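Ras-interacting protein 1 (Homo sapiens, PDB 5KHO) acts as a vascular-specific regulator of GTPase signalling required for endothelial cell morphogenesis and blood vessel formation, and is represented here by its Ras-associating domain. Local coordinates at residues B[97-102]-B[126-131]; B[76-81]-B[122-127]. All blocks are in the same frame, centred on the assembly; numbering follows the deposited sequence.

Contact 1. Residues B[97-102]-B[126-131]; sequences LRVLGD and RGREEA
L97 and V99 both face helix 128-136 from strand 96-99, and the evidence that they pack on its first turn lies in their methyl groups. Along L97, CB and CG act as a stem, with no atom of 126-131 within 4.2 Å of either, and the two branches then part. CD1 turns to the helix backbone and comes to 3.4 Å from A131 O, with A131 CB 4.4 Å from the same methyl. CD2 goes to the arginine before the helix, 3.5 Å from R126 NE. Chi1 (65°) places CG between the backbone N and the carbonyl carbon, and chi2 then sends the two methyls to their separate partners. V99 adds CG2, 3.6 Å from A131 CB. In this ubiquitin-like fold of a Ras-associating domain, segment 97-102 lies on the edge strand 96-99 of the chain's sheet, 126-131 runs from the end of the central strand 120-127 into the helix, and strand 73-80 lies between the two strands, so the contact bridges it: A131 also touches C76, and R128 and V99 both touch A74. The helix begins at R128, with G127 as its N-cap residue, and R128 reaches back from this first turn as an extended chain. V99 CG1 lies 4.0 Å above one face of its guanidinium, offset toward the rim, while NH1 stands 3.5 Å from D102 OD1. That pair is a long salt bridge, with the carboxylate and guanidinium planes turned 48° apart. On the helix side R126 NH1 meets E130 OE1 at 2.8 Å in a salt bridge whose hydrogen bond is weak and strongly bent (118°), although E130 CD lies in the guanidinium plane, at its edge.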
loop_
_atom_site.group_PDB
_atom_site.type_symbol
_atom_site.label_atom_id
_atom_site.label_comp_id
_atom_site.label_asym_id
_atom_site.label_seq_id
_atom_site.Cartn_x
_atom_site.Cartn_y
_atom_site.Cartn_z
ATOM N N LEU B 97 3.406 -10.621 3.489
ATOM C CA LEU B 97 2.099 -10.289 4.059
ATOM C C LEU B 97 2.208 -9.435 5.317
ATOM O O LEU B 97 3.286 -9.280 5.882
ATOM C CB LEU B 97 1.263 -11.558 4.312
ATOM C CG LEU B 97 1.682 -12.628 5.327
ATOM C CD1 LEU B 97 1.412 -12.203 6.767
ATOM C CD2 LEU B 97 0.918 -13.899 5.016
ATOM N N ARG B 98 1.072 -8.902 5.753
ATOM C CA ARG B 98 0.995 -8.116 6.970
ATOM C C ARG B 98 -0.262 -8.496 7.724
ATOM O O ARG B 98 -1.342 -8.538 7.139
ATOM C CB ARG B 98 0.965 -6.640 6.617
ATOM C CG ARG B 98 1.015 -5.715 7.802
ATOM C CD ARG B 98 0.835 -4.281 7.343
ATOM N NE ARG B 98 -0.048 -3.590 8.271
ATOM C CZ ARG B 98 -1.316 -3.297 8.025
ATOM N NH1 ARG B 98 -1.863 -3.591 6.862
ATOM N NH2 ARG B 98 -2.033 -2.690 8.946
ATOM N N VAL B 99 -0.120 -8.766 9.019
ATOM C CA VAL B 99 -1.269 -9.089 9.863
ATOM C C VAL B 99 -1.871 -7.794 10.364
ATOM O O VAL B 99 -1.230 -7.053 11.105
ATOM C CB VAL B 99 -0.879 -9.990 11.056
ATOM C CG1 VAL B 99 -2.088 -10.285 11.943
ATOM C CG2 VAL B 99 -0.248 -11.283 10.558
ATOM N N LEU B 100 -3.098 -7.524 9.945
ATOM C CA LEU B 100 -3.863 -6.407 10.486
ATOM C C LEU B 100 -4.061 -6.578 11.986
ATOM O O LEU B 100 -4.306 -7.694 12.457
ATOM C CB LEU B 100 -5.228 -6.307 9.792
ATOM C CG LEU B 100 -5.360 -5.535 8.464
ATOM C CD1 LEU B 100 -4.506 -6.112 7.341
ATOM C CD2 LEU B 100 -6.822 -5.453 8.031
ATOM N N GLY B 101 -3.923 -5.485 12.738
ATOM C CA GLY B 101 -4.380 -5.445 14.134
ATOM C C GLY B 101 -5.900 -5.521 14.188
ATOM O O GLY B 101 -6.571 -5.201 13.205
ATOM N N ASP B 102 -6.447 -5.940 15.325
ATOM C CA ASP B 102 -7.905 -6.112 15.480
ATOM C C ASP B 102 -8.709 -4.826 15.329
ATOM O O ASP B 102 -9.855 -4.881 14.891
ATOM C CB ASP B 102 -8.255 -6.744 16.828
ATOM C CG ASP B 102 -7.462 -8.004 17.117
ATOM O OD1 ASP B 102 -7.232 -8.822 16.194
ATOM O OD2 ASP B 102 -7.082 -8.174 18.292
ATOM N N ARG B 126 -5.704 -16.515 7.615
ATOM C CA ARG B 126 -4.663 -17.461 8.020
ATOM C C ARG B 126 -4.643 -17.730 9.519
ATOM O O ARG B 126 -5.101 -16.897 10.317
ATOM C CB ARG B 126 -3.287 -16.959 7.579
ATOM C CG ARG B 126 -2.986 -17.137 6.099
ATOM C CD ARG B 126 -1.580 -16.655 5.817
ATOM N NE ARG B 126 -1.311 -16.534 4.390
ATOM C CZ ARG B 126 -0.842 -17.512 3.625
ATOM N NH1 ARG B 126 -0.594 -18.717 4.133
ATOM N NH2 ARG B 126 -0.627 -17.282 2.337
ATOM N N GLY B 127 -4.116 -18.895 9.899
ATOM C CA GLY B 127 -3.749 -19.141 11.287
ATOM C C GLY B 127 -2.763 -18.068 11.720
ATOM O O GLY B 127 -1.801 -17.779 10.993
ATOM N N ARG B 128 -3.019 -17.463 12.883
ATOM C CA ARG B 128 -2.205 -16.361 13.413
ATOM C C ARG B 128 -0.704 -16.667 13.505
ATOM O O ARG B 128 0.107 -15.814 13.160
ATOM C CB ARG B 128 -2.741 -15.886 14.760
ATOM C CG ARG B 128 -2.302 -14.483 15.131
ATOM C CD ARG B 128 -3.261 -13.896 16.148
ATOM N NE ARG B 128 -3.319 -12.439 16.060
ATOM C CZ ARG B 128 -4.227 -11.757 15.367
ATOM N NH1 ARG B 128 -4.194 -10.430 15.359
ATOM N NH2 ARG B 128 -5.171 -12.390 14.685
ATOM N N GLU B 129 -0.342 -17.870 13.953
ATOM C CA GLU B 129 1.069 -18.282 13.988
ATOM C C GLU B 129 1.767 -18.460 12.616
ATOM O O GLU B 129 2.884 -17.974 12.426
ATOM C CB GLU B 129 1.282 -19.486 14.906
ATOM C CG GLU B 129 1.437 -19.084 16.363
ATOM C CD GLU B 129 2.283 -17.824 16.563
ATOM O OE1 GLU B 129 3.424 -17.739 16.038
ATOM O OE2 GLU B 129 1.791 -16.912 17.261
ATOM N N GLU B 130 1.107 -19.146 11.683
ATOM C CA GLU B 130 1.522 -19.178 10.279
ATOM C C GLU B 130 1.811 -17.754 9.757
ATOM O O GLU B 130 2.865 -17.502 9.152
ATOM C CB GLU B 130 0.427 -19.847 9.443
ATOM C CG GLU B 130 0.834 -20.272 8.036
ATOM C CD GLU B 130 -0.349 -20.689 7.157
ATOM O OE1 GLU B 130 -0.146 -20.836 5.931
ATOM O OE2 GLU B 130 -1.485 -20.870 7.669
ATOM N N ALA B 131 0.886 -16.837 10.055
ATOM C CA ALA B 131 0.891 -15.466 9.559
ATOM C C ALA B 131 2.009 -14.599 10.139
ATOM O O ALA B 131 2.718 -13.909 9.391
ATOM C CB ALA B 131 -0.465 -14.829 9.808
#

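Contact 2. Residues B[76-81]-B[122-127]; sequences CDALGR and RFELRG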
loop_
_atom_site.group_PDB
_atom_site.type_symbol
_atom_site.label_atom_id
_atom_site.label_comp_id
_atom_site.label_asym_id
_atom_site.label_seq_id
_atom_site.Cartn_x
_atom_site.Cartn_y
_atom_site.Cartn_z
ATOM N N CYS B 76 -5.028 -10.890 6.837
ATOM C CA CYS B 76 -3.744 -10.540 6.264
ATOM C C CYS B 76 -3.850 -9.756 4.966
ATOM O O CYS B 76 -4.600 -10.138 4.067
ATOM C CB CYS B 76 -2.905 -11.798 6.054
ATOM S SG CYS B 76 -2.672 -12.746 7.572
ATOM N N ASP B 77 -3.093 -8.656 4.898
ATOM C CA ASP B 77 -2.885 -7.890 3.679
ATOM C C ASP B 77 -1.701 -8.523 2.960
ATOM O O ASP B 77 -0.544 -8.279 3.311
ATOM C CB ASP B 77 -2.630 -6.412 4.020
ATOM C CG ASP B 77 -2.782 -5.467 2.810
ATOM O OD1 ASP B 77 -2.927 -5.906 1.637
ATOM O OD2 ASP B 77 -2.747 -4.246 3.045
ATOM N N ALA B 78 -1.998 -9.361 1.975
ATOM C CA ALA B 78 -0.971 -10.118 1.239
ATOM C C ALA B 78 -0.579 -9.467 -0.088
ATOM O O ALA B 78 -1.373 -8.727 -0.686
ATOM C CB ALA B 78 -1.438 -11.545 1.007
ATOM N N LEU B 79 0.646 -9.753 -0.536
ATOM C CA LEU B 79 1.217 -9.190 -1.768
ATOM C C LEU B 79 2.129 -10.191 -2.483
ATOM O O LEU B 79 2.725 -11.068 -1.850
ATOM C CB LEU B 79 2.056 -7.945 -1.453
ATOM C CG LEU B 79 1.577 -6.788 -0.587
ATOM C CD1 LEU B 79 2.799 -6.066 -0.067
ATOM C CD2 LEU B 79 0.692 -5.838 -1.371
ATOM N N GLY B 80 2.259 -10.028 -3.798
ATOM C CA GLY B 80 3.188 -10.823 -4.598
ATOM C C GLY B 80 2.950 -10.653 -6.079
ATOM O O GLY B 80 1.967 -10.033 -6.488
ATOM N N ARG B 81 3.870 -11.190 -6.881
ATOM C CA ARG B 81 3.713 -11.253 -8.331
ATOM C C ARG B 81 2.615 -12.252 -8.739
ATOM O O ARG B 81 2.364 -13.221 -8.012
ATOM C CB ARG B 81 5.050 -11.617 -8.988
ATOM C CG ARG B 81 5.846 -10.432 -9.527
ATOM C CD ARG B 81 6.557 -9.627 -8.446
ATOM N NE ARG B 81 7.937 -10.066 -8.224
ATOM C CZ ARG B 81 8.362 -10.789 -7.185
ATOM N NH1 ARG B 81 7.525 -11.188 -6.223
ATOM N NH2 ARG B 81 9.646 -11.119 -7.107
ATOM N N ARG B 122 -4.289 -9.239 -2.267
ATOM C CA ARG B 122 -5.537 -9.818 -1.783
ATOM C C ARG B 122 -5.532 -9.949 -0.261
ATOM O O ARG B 122 -4.461 -10.016 0.348
ATOM C CB ARG B 122 -5.802 -11.179 -2.445
ATOM C CG ARG B 122 -4.929 -12.327 -1.956
ATOM C CD ARG B 122 -5.047 -13.541 -2.852
ATOM N NE ARG B 122 -4.381 -14.703 -2.262
ATOM C CZ ARG B 122 -4.348 -15.922 -2.800
ATOM N NH1 ARG B 122 -3.724 -16.900 -2.162
ATOM N NH2 ARG B 122 -4.929 -16.179 -3.969
ATOM N N PHE B 123 -6.724 -9.975 0.339
ATOM C CA PHE B 123 -6.877 -10.294 1.750
ATOM C C PHE B 123 -6.883 -11.806 1.942
ATOM O O PHE B 123 -7.553 -12.519 1.206
ATOM C CB PHE B 123 -8.163 -9.702 2.325
ATOM C CG PHE B 123 -8.032 -8.278 2.778
ATOM C CD1 PHE B 123 -7.135 -7.925 3.782
ATOM C CD2 PHE B 123 -8.835 -7.283 2.216
ATOM C CE1 PHE B 123 -7.025 -6.603 4.196
ATOM C CE2 PHE B 123 -8.734 -5.963 2.628
ATOM C CZ PHE B 123 -7.828 -5.621 3.621
ATOM N N GLU B 124 -6.128 -12.283 2.931
ATOM C CA GLU B 124 -6.057 -13.711 3.255
ATOM C C GLU B 124 -6.512 -14.005 4.691
ATOM O O GLU B 124 -6.306 -13.187 5.602
ATOM C CB GLU B 124 -4.647 -14.258 3.000
ATOM C CG GLU B 124 -4.291 -14.420 1.519
ATOM C CD GLU B 124 -2.879 -14.959 1.259
ATOM O OE1 GLU B 124 -1.989 -14.856 2.137
ATOM O OE2 GLU B 124 -2.645 -15.482 0.147
ATOM N N LEU B 125 -7.162 -15.156 4.875
ATOM C CA LEU B 125 -7.471 -15.647 6.212
ATOM C C LEU B 125 -6.481 -16.740 6.561
ATOM O O LEU B 125 -6.411 -17.762 5.872
ATOM C CB LEU B 125 -8.883 -16.206 6.284
ATOM C CG LEU B 125 -9.737 -16.001 7.542
ATOM C CD1 LEU B 125 -10.529 -17.275 7.797
ATOM C CD2 LEU B 125 -8.970 -15.580 8.788
ATOM N N ARG B 126 -5.704 -16.515 7.615
ATOM C CA ARG B 126 -4.663 -17.461 8.020
ATOM C C ARG B 126 -4.643 -17.730 9.519
ATOM O O ARG B 126 -5.101 -16.897 10.317
ATOM C CB ARG B 126 -3.287 -16.959 7.579
ATOM C CG ARG B 126 -2.986 -17.137 6.099
ATOM C CD ARG B 126 -1.580 -16.655 5.817
ATOM N NE ARG B 126 -1.311 -16.534 4.390
ATOM C CZ ARG B 126 -0.842 -17.512 3.625
ATOM N NH1 ARG B 126 -0.594 -18.717 4.133
ATOM N NH2 ARG B 126 -0.627 -17.282 2.337
ATOM N N GLY B 127 -4.116 -18.895 9.899
ATOM C CA GLY B 127 -3.749 -19.141 11.287
ATOM C C GLY B 127 -2.763 -18.068 11.720
ATOM O O GLY B 127 -1.801 -17.779 10.993
#
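This is an antiparallel pairing of two neighbouring strands, 73-80 and 120-127, inside the mixed sheet and buried near the centre of the domain. C76 and E124 form a hydrogen-bonded pair: C76 N to E124 O and E124 N to C76 O both measure 2.9 Å. A78 N to R122 O follows at 3.0 Å, but the return bond from R122 N is weak. D77 and F123 are a non-hydrogen-bonded pair, and F123 presents its ring edge to the backbone, CD1 lying 3.4 Å from C76 O. On the opposite face E124 extends beyond CG across A78, with OE1 3.5 Å from A78 CB. Its carboxylate is gripped by four N-H groups: R122 NE and NH1 both meet OE2 side-on, NH1 at 2.9 Å through the anti lone pair, whereas R126 NE and NH2 reach OE1 from above the carboxylate plane, NH2 at 2.8 Å. An alanine in place of E124 is likely to leave the R122 guanidinium without this carboxylate and freer to turn, and R126 with only its salt bridge to E130. Such a flanking of the last strand by the third suits the ubiquitin-like sheet of a Ras-associating domain.

Contacts 1 and 2 lie with their centres about 9 Å apart on one sheet, and both use R126 near the end of strand 120-127. They join through strand 73-80, which lies between 96-99 and 120-127: R98 O of contact 1 is 2.8 Å from D77 N of contact 2, a probable hydrogen bond, and A131 CB packs 3.8 Å from C76 SG. R126 spans both, sharing its guanidinium between E124 and E130. On the other face D77 has R121 as a salt-bridge partner and hydrogen-bonds a glycerol, probably from the crystallisation liquor. W113 of the second subunit packs on both D77 and R98, so this face is also part of the subunit interface.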